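Long-range contact in kinetochore protein mis18 (Schizosaccharomyces pombe, PDB 5J6P), which helps recruit the centromeric histone cnp1/CENP-A, maintaining kinetochore factors and keeping histones of the central centromere core deacetylated: residues Q3-V16 with F90-N102. Sequence-based numbering, arbitrary orientation.
Sequences QPSVFQCKKCFQIV and FSMDKLQAYQLGN. With ZN (zinc ion), chain D.
Strand 95-99 runs antiparallel to strand 5-9, their axes 154° apart, and Val6 and Tyr98 form a hydrogen-bonded pair: Val6 N to Tyr98 O, 2.7 Å, and Tyr98 N to Val6 O, 2.9 Å. In this Yippee/Mis18 zinc-binding domain of the beta-tent clan, the pairing builds the small three-stranded antiparallel sheet, with 5-9 central between 15-18 and 95-99, and so brings together the two ends of the modelled fragment. Just beyond the strands Leu100 N hydrogen-bonds to Pro4 O. The extended Gln99 side chain, its CG anti to the backbone N (chi1 -160°), reaches forward past Ser5, so that NE2 donates to Gln3 O at 2.9 Å. Tyr98 lies on the same face as Val6; its hydroxyl hydrogen-bonds to Asp18 of the second subunit, linking this sheet to that subunit. On the other face, the Phe7 ring touches Ala97 CB through CE1 and meets the ring of Phe32. Toward the core, Val16 CG2 and Leu95 CD1 meet tip to tip at 3.6 Å, and the same Val16 methyl sits over one face of Phe90 in a CH-pi contact, 4.3 Å from the ring centroid. At the zinc end, Lys10 N donates a hydrogen bond to Lys94 O, just past Cys9. Cys9, Cys12, Cys63 and Cys66 form the metal site, where Cys9 SG lies 2.3 Å from the zinc ion and also accepts the N-H of Cys12.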
loop_
_atom_site.group_PDB
_atom_site.type_symbol
_atom_site.label_atom_id
_atom_site.label_comp_id
_atom_site.label_asym_id
_atom_site.label_seq_id
_atom_site.Cartn_x
_atom_site.Cartn_y
_atom_site.Cartn_z
ATOM N N GLN A 3 -10.850 8.867 6.690
ATOM C CA GLN A 3 -9.541 8.749 6.058
ATOM C C GLN A 3 -9.552 7.505 5.156
ATOM O O GLN A 3 -10.004 6.445 5.606
ATOM C CB GLN A 3 -8.428 8.673 7.118
ATOM C CG GLN A 3 -7.085 9.210 6.627
ATOM C CD GLN A 3 -7.133 10.682 6.227
ATOM O OE1 GLN A 3 -6.921 11.049 5.066
ATOM N NE2 GLN A 3 -7.433 11.530 7.191
ATOM N N PRO A 4 -9.074 7.636 3.893
ATOM C CA PRO A 4 -9.042 6.496 2.960
ATOM C C PRO A 4 -8.283 5.245 3.452
ATOM O O PRO A 4 -7.415 5.335 4.342
ATOM C CB PRO A 4 -8.330 7.069 1.706
ATOM C CG PRO A 4 -8.479 8.556 1.808
ATOM C CD PRO A 4 -8.438 8.831 3.290
ATOM N N SER A 5 -8.646 4.093 2.887
ATOM C CA SER A 5 -7.793 2.911 2.907
ATOM C C SER A 5 -7.208 2.543 1.528
ATOM O O SER A 5 -7.676 3.000 0.470
ATOM C CB SER A 5 -8.531 1.736 3.530
ATOM O OG SER A 5 -8.861 1.998 4.893
ATOM N N VAL A 6 -6.129 1.769 1.564
ATOM C CA VAL A 6 -5.518 1.208 0.357
ATOM C C VAL A 6 -5.522 -0.295 0.485
ATOM O O VAL A 6 -5.447 -0.816 1.602
ATOM C CB VAL A 6 -4.086 1.725 0.201
ATOM C CG1 VAL A 6 -3.234 0.814 -0.659
ATOM C CG2 VAL A 6 -4.120 3.104 -0.428
ATOM N N PHE A 7 -5.604 -0.987 -0.653
ATOM C CA PHE A 7 -5.806 -2.440 -0.657
ATOM C C PHE A 7 -4.690 -3.173 -1.322
ATOM O O PHE A 7 -4.286 -2.807 -2.440
ATOM C CB PHE A 7 -7.124 -2.798 -1.375
ATOM C CG PHE A 7 -8.311 -2.145 -0.763
ATOM C CD1 PHE A 7 -8.719 -2.519 0.498
ATOM C CD2 PHE A 7 -8.959 -1.099 -1.398
ATOM C CE1 PHE A 7 -9.778 -1.884 1.107
ATOM C CE2 PHE A 7 -10.028 -0.472 -0.797
ATOM C CZ PHE A 7 -10.435 -0.866 0.451
ATOM N N GLN A 8 -4.252 -4.254 -0.681
ATOM C CA GLN A 8 -3.191 -5.102 -1.225
ATOM C C GLN A 8 -3.425 -6.600 -1.142
ATOM O O GLN A 8 -3.999 -7.081 -0.185
ATOM C CB GLN A 8 -1.919 -4.883 -0.435
ATOM C CG GLN A 8 -1.492 -3.461 -0.131
ATOM C CD GLN A 8 -0.448 -3.483 0.959
ATOM O OE1 GLN A 8 0.780 -3.370 0.707
ATOM N NE2 GLN A 8 -0.917 -3.745 2.169
ATOM N N CYS A 9 -2.896 -7.342 -2.108
ATOM C CA CYS A 9 -2.907 -8.800 -2.034
ATOM C C CYS A 9 -2.067 -9.285 -0.848
ATOM O O CYS A 9 -0.860 -9.052 -0.793
ATOM C CB CYS A 9 -2.384 -9.409 -3.336
ATOM S SG CYS A 9 -1.678 -11.063 -3.156
ATOM N N LYS A 10 -2.719 -9.956 0.097
ATOM C CA LYS A 10 -2.068 -10.458 1.312
ATOM C C LYS A 10 -0.746 -11.155 1.079
ATOM O O LYS A 10 0.120 -11.181 1.979
ATOM C CB LYS A 10 -2.963 -11.445 2.030
ATOM C CG LYS A 10 -4.089 -10.806 2.843
ATOM C CD LYS A 10 -4.230 -11.511 4.191
ATOM C CE LYS A 10 -5.662 -11.702 4.660
ATOM N NZ LYS A 10 -5.739 -13.028 5.339
ATOM N N LYS A 11 -0.607 -11.764 -0.102
ATOM C CA LYS A 11 0.512 -12.644 -0.352
ATOM C C LYS A 11 1.753 -11.882 -0.774
ATOM O O LYS A 11 2.781 -12.092 -0.207
ATOM C CB LYS A 11 0.156 -13.631 -1.461
ATOM C CG LYS A 11 0.939 -14.915 -1.322
ATOM C CD LYS A 11 1.408 -15.502 -2.626
ATOM C CE LYS A 11 2.413 -16.616 -2.345
ATOM N NZ LYS A 11 2.114 -17.852 -3.099
ATOM N N CYS A 12 1.621 -10.982 -1.743
ATOM C CA CYS A 12 2.767 -10.228 -2.246
ATOM C C CYS A 12 2.755 -8.743 -1.870
ATOM O O CYS A 12 3.771 -8.061 -2.003
ATOM C CB CYS A 12 2.875 -10.378 -3.767
ATOM S SG CYS A 12 1.676 -9.397 -4.701
ATOM N N PHE A 13 1.613 -8.243 -1.406
ATOM C CA PHE A 13 1.492 -6.809 -1.057
ATOM C C PHE A 13 1.359 -5.857 -2.257
ATOM O O PHE A 13 1.516 -4.643 -2.127
ATOM C CB PHE A 13 2.626 -6.344 -0.140
ATOM C CG PHE A 13 2.569 -6.850 1.279
ATOM C CD1 PHE A 13 1.492 -7.552 1.801
ATOM C CD2 PHE A 13 3.623 -6.543 2.130
ATOM C CE1 PHE A 13 1.479 -7.971 3.112
ATOM C CE2 PHE A 13 3.610 -6.946 3.446
ATOM C CZ PHE A 13 2.531 -7.679 3.934
ATOM N N GLN A 14 1.052 -6.381 -3.426
ATOM C CA GLN A 14 0.746 -5.505 -4.514
ATOM C C GLN A 14 -0.523 -4.727 -4.213
ATOM O O GLN A 14 -1.534 -5.303 -3.820
ATOM C CB GLN A 14 0.558 -6.288 -5.808
ATOM C CG GLN A 14 0.262 -5.350 -6.960
ATOM C CD GLN A 14 0.255 -6.021 -8.306
ATOM O OE1 GLN A 14 -0.159 -7.200 -8.476
ATOM N NE2 GLN A 14 0.665 -5.258 -9.295
ATOM N N ILE A 15 -0.475 -3.422 -4.422
ATOM C CA ILE A 15 -1.658 -2.599 -4.237
ATOM C C ILE A 15 -2.537 -2.786 -5.449
ATOM O O ILE A 15 -2.063 -2.594 -6.556
ATOM C CB ILE A 15 -1.320 -1.113 -4.092
ATOM C CG1 ILE A 15 -0.715 -0.881 -2.713
ATOM C CG2 ILE A 15 -2.549 -0.240 -4.282
ATOM C CD1 ILE A 15 0.087 0.402 -2.609
ATOM N N VAL A 16 -3.803 -3.134 -5.211
ATOM C CA VAL A 16 -4.778 -3.358 -6.282
ATOM C C VAL A 16 -5.806 -2.218 -6.427
ATOM O O VAL A 16 -6.359 -2.004 -7.503
ATOM C CB VAL A 16 -5.483 -4.712 -6.098
ATOM C CG1 VAL A 16 -4.454 -5.848 -6.043
ATOM C CG2 VAL A 16 -6.370 -4.720 -4.853
ATOM N N PHE A 90 -13.649 -7.997 -4.801
ATOM C CA PHE A 90 -12.559 -8.590 -4.039
ATOM C C PHE A 90 -12.949 -9.386 -2.809
ATOM O O PHE A 90 -13.884 -9.069 -2.095
ATOM C CB PHE A 90 -11.586 -7.478 -3.627
ATOM C CG PHE A 90 -10.861 -6.866 -4.798
ATOM C CD1 PHE A 90 -9.930 -7.600 -5.503
ATOM C CD2 PHE A 90 -11.131 -5.585 -5.219
ATOM C CE1 PHE A 90 -9.283 -7.058 -6.614
ATOM C CE2 PHE A 90 -10.490 -5.047 -6.316
ATOM C CZ PHE A 90 -9.551 -5.776 -7.012
ATOM N N SER A 91 -12.141 -10.388 -2.541
ATOM C CA SER A 91 -12.327 -11.326 -1.460
ATOM C C SER A 91 -11.595 -10.783 -0.199
ATOM O O SER A 91 -10.401 -10.603 -0.231
ATOM C CB SER A 91 -11.752 -12.664 -1.973
ATOM O OG SER A 91 -12.120 -13.772 -1.194
ATOM N N MET A 92 -12.297 -10.494 0.898
ATOM C CA MET A 92 -11.641 -9.889 2.075
ATOM C C MET A 92 -10.600 -10.818 2.664
ATOM O O MET A 92 -9.653 -10.357 3.273
ATOM C CB MET A 92 -12.607 -9.558 3.214
ATOM C CG MET A 92 -13.715 -8.546 2.949
ATOM S SD MET A 92 -15.117 -8.797 4.100
ATOM C CE MET A 92 -15.988 -7.229 3.955
ATOM N N ASP A 93 -10.780 -12.117 2.497
ATOM C CA ASP A 93 -9.846 -13.115 3.038
ATOM C C ASP A 93 -8.496 -13.082 2.369
ATOM O O ASP A 93 -7.531 -13.651 2.881
ATOM C CB ASP A 93 -10.407 -14.550 2.886
ATOM C CG ASP A 93 -10.886 -15.129 4.208
ATOM O OD1 ASP A 93 -11.495 -14.376 5.014
ATOM O OD2 ASP A 93 -10.641 -16.337 4.444
ATOM N N LYS A 94 -8.459 -12.449 1.203
ATOM C CA LYS A 94 -7.317 -12.442 0.324
ATOM C C LYS A 94 -6.725 -11.065 0.156
ATOM O O LYS A 94 -5.758 -10.927 -0.545
ATOM C CB LYS A 94 -7.785 -12.970 -1.040
ATOM C CG LYS A 94 -8.198 -14.449 -1.044
ATOM C CD LYS A 94 -6.952 -15.293 -1.161
ATOM C CE LYS A 94 -7.206 -16.774 -1.223
ATOM N NZ LYS A 94 -5.892 -17.421 -1.483
ATOM N N LEU A 95 -7.306 -10.049 0.770
ATOM C CA LEU A 95 -6.836 -8.669 0.625
ATOM C C LEU A 95 -6.387 -8.200 1.983
ATOM O O LEU A 95 -6.525 -8.934 2.971
ATOM C CB LEU A 95 -7.934 -7.730 0.107
ATOM C CG LEU A 95 -8.199 -7.652 -1.384
ATOM C CD1 LEU A 95 -7.141 -6.856 -2.086
ATOM C CD2 LEU A 95 -8.282 -9.034 -2.000
ATOM N N GLN A 96 -5.841 -6.981 2.012
ATOM C CA GLN A 96 -5.393 -6.327 3.237
ATOM C C GLN A 96 -5.654 -4.843 3.106
ATOM O O GLN A 96 -5.551 -4.283 2.016
ATOM C CB GLN A 96 -3.911 -6.545 3.390
ATOM C CG GLN A 96 -3.493 -7.065 4.727
ATOM C CD GLN A 96 -1.995 -7.194 4.777
ATOM O OE1 GLN A 96 -1.285 -6.341 4.254
ATOM N NE2 GLN A 96 -1.498 -8.263 5.391
ATOM N N ALA A 97 -6.000 -4.202 4.213
ATOM C CA ALA A 97 -6.315 -2.764 4.173
ATOM C C ALA A 97 -5.308 -1.998 4.991
ATOM O O ALA A 97 -4.818 -2.455 6.050
ATOM C CB ALA A 97 -7.718 -2.482 4.667
ATOM N N TYR A 98 -4.957 -0.848 4.453
ATOM C CA TYR A 98 -4.126 0.063 5.157
ATOM C C TYR A 98 -4.862 1.386 5.124
ATOM O O TYR A 98 -5.001 2.017 4.035
ATOM C CB TYR A 98 -2.733 0.164 4.511
ATOM C CG TYR A 98 -1.975 1.347 5.054
ATOM C CD1 TYR A 98 -1.410 1.307 6.347
ATOM C CD2 TYR A 98 -1.871 2.526 4.314
ATOM C CE1 TYR A 98 -0.767 2.417 6.875
ATOM C CE2 TYR A 98 -1.216 3.627 4.827
ATOM C CZ TYR A 98 -0.683 3.573 6.100
ATOM O OH TYR A 98 -0.071 4.679 6.594
ATOM N N GLN A 99 -5.342 1.787 6.311
ATOM C CA GLN A 99 -5.971 3.095 6.478
ATOM C C GLN A 99 -4.894 4.088 6.818
ATOM O O GLN A 99 -4.175 3.890 7.785
ATOM C CB GLN A 99 -7.048 3.110 7.569
ATOM C CG GLN A 99 -7.987 4.310 7.383
ATOM C CD GLN A 99 -8.951 4.549 8.539
ATOM O OE1 GLN A 99 -8.955 3.813 9.533
ATOM N NE2 GLN A 99 -9.771 5.600 8.411
ATOM N N LEU A 100 -4.817 5.164 6.052
ATOM C CA LEU A 100 -3.818 6.208 6.278
ATOM C C LEU A 100 -4.032 6.899 7.641
ATOM O O LEU A 100 -5.107 6.785 8.222
ATOM C CB LEU A 100 -3.877 7.276 5.184
ATOM C CG LEU A 100 -3.394 6.929 3.780
ATOM C CD1 LEU A 100 -4.089 5.720 3.189
ATOM C CD2 LEU A 100 -3.578 8.129 2.859
ATOM N N GLY A 101 -2.992 7.574 8.148
ATOM C CA GLY A 101 -3.077 8.418 9.354
ATOM C C GLY A 101 -3.463 9.842 8.947
ATOM O O GLY A 101 -3.766 10.112 7.747
ATOM N N ASN A 102 -3.374 10.765 9.919
ATOM C CA ASN A 102 -4.115 12.055 9.879
ATOM C C ASN A 102 -3.339 13.308 9.431
ATOM O O ASN A 102 -3.948 14.342 9.097
ATOM C CB ASN A 102 -4.762 12.318 11.255
ATOM C CG ASN A 102 -5.477 11.089 11.824
ATOM O OD1 ASN A 102 -5.250 10.699 12.965
ATOM N ND2 ASN A 102 -6.335 10.475 11.026
HETATM ZN ZN ZN D . -0.379 -11.110 -5.052
#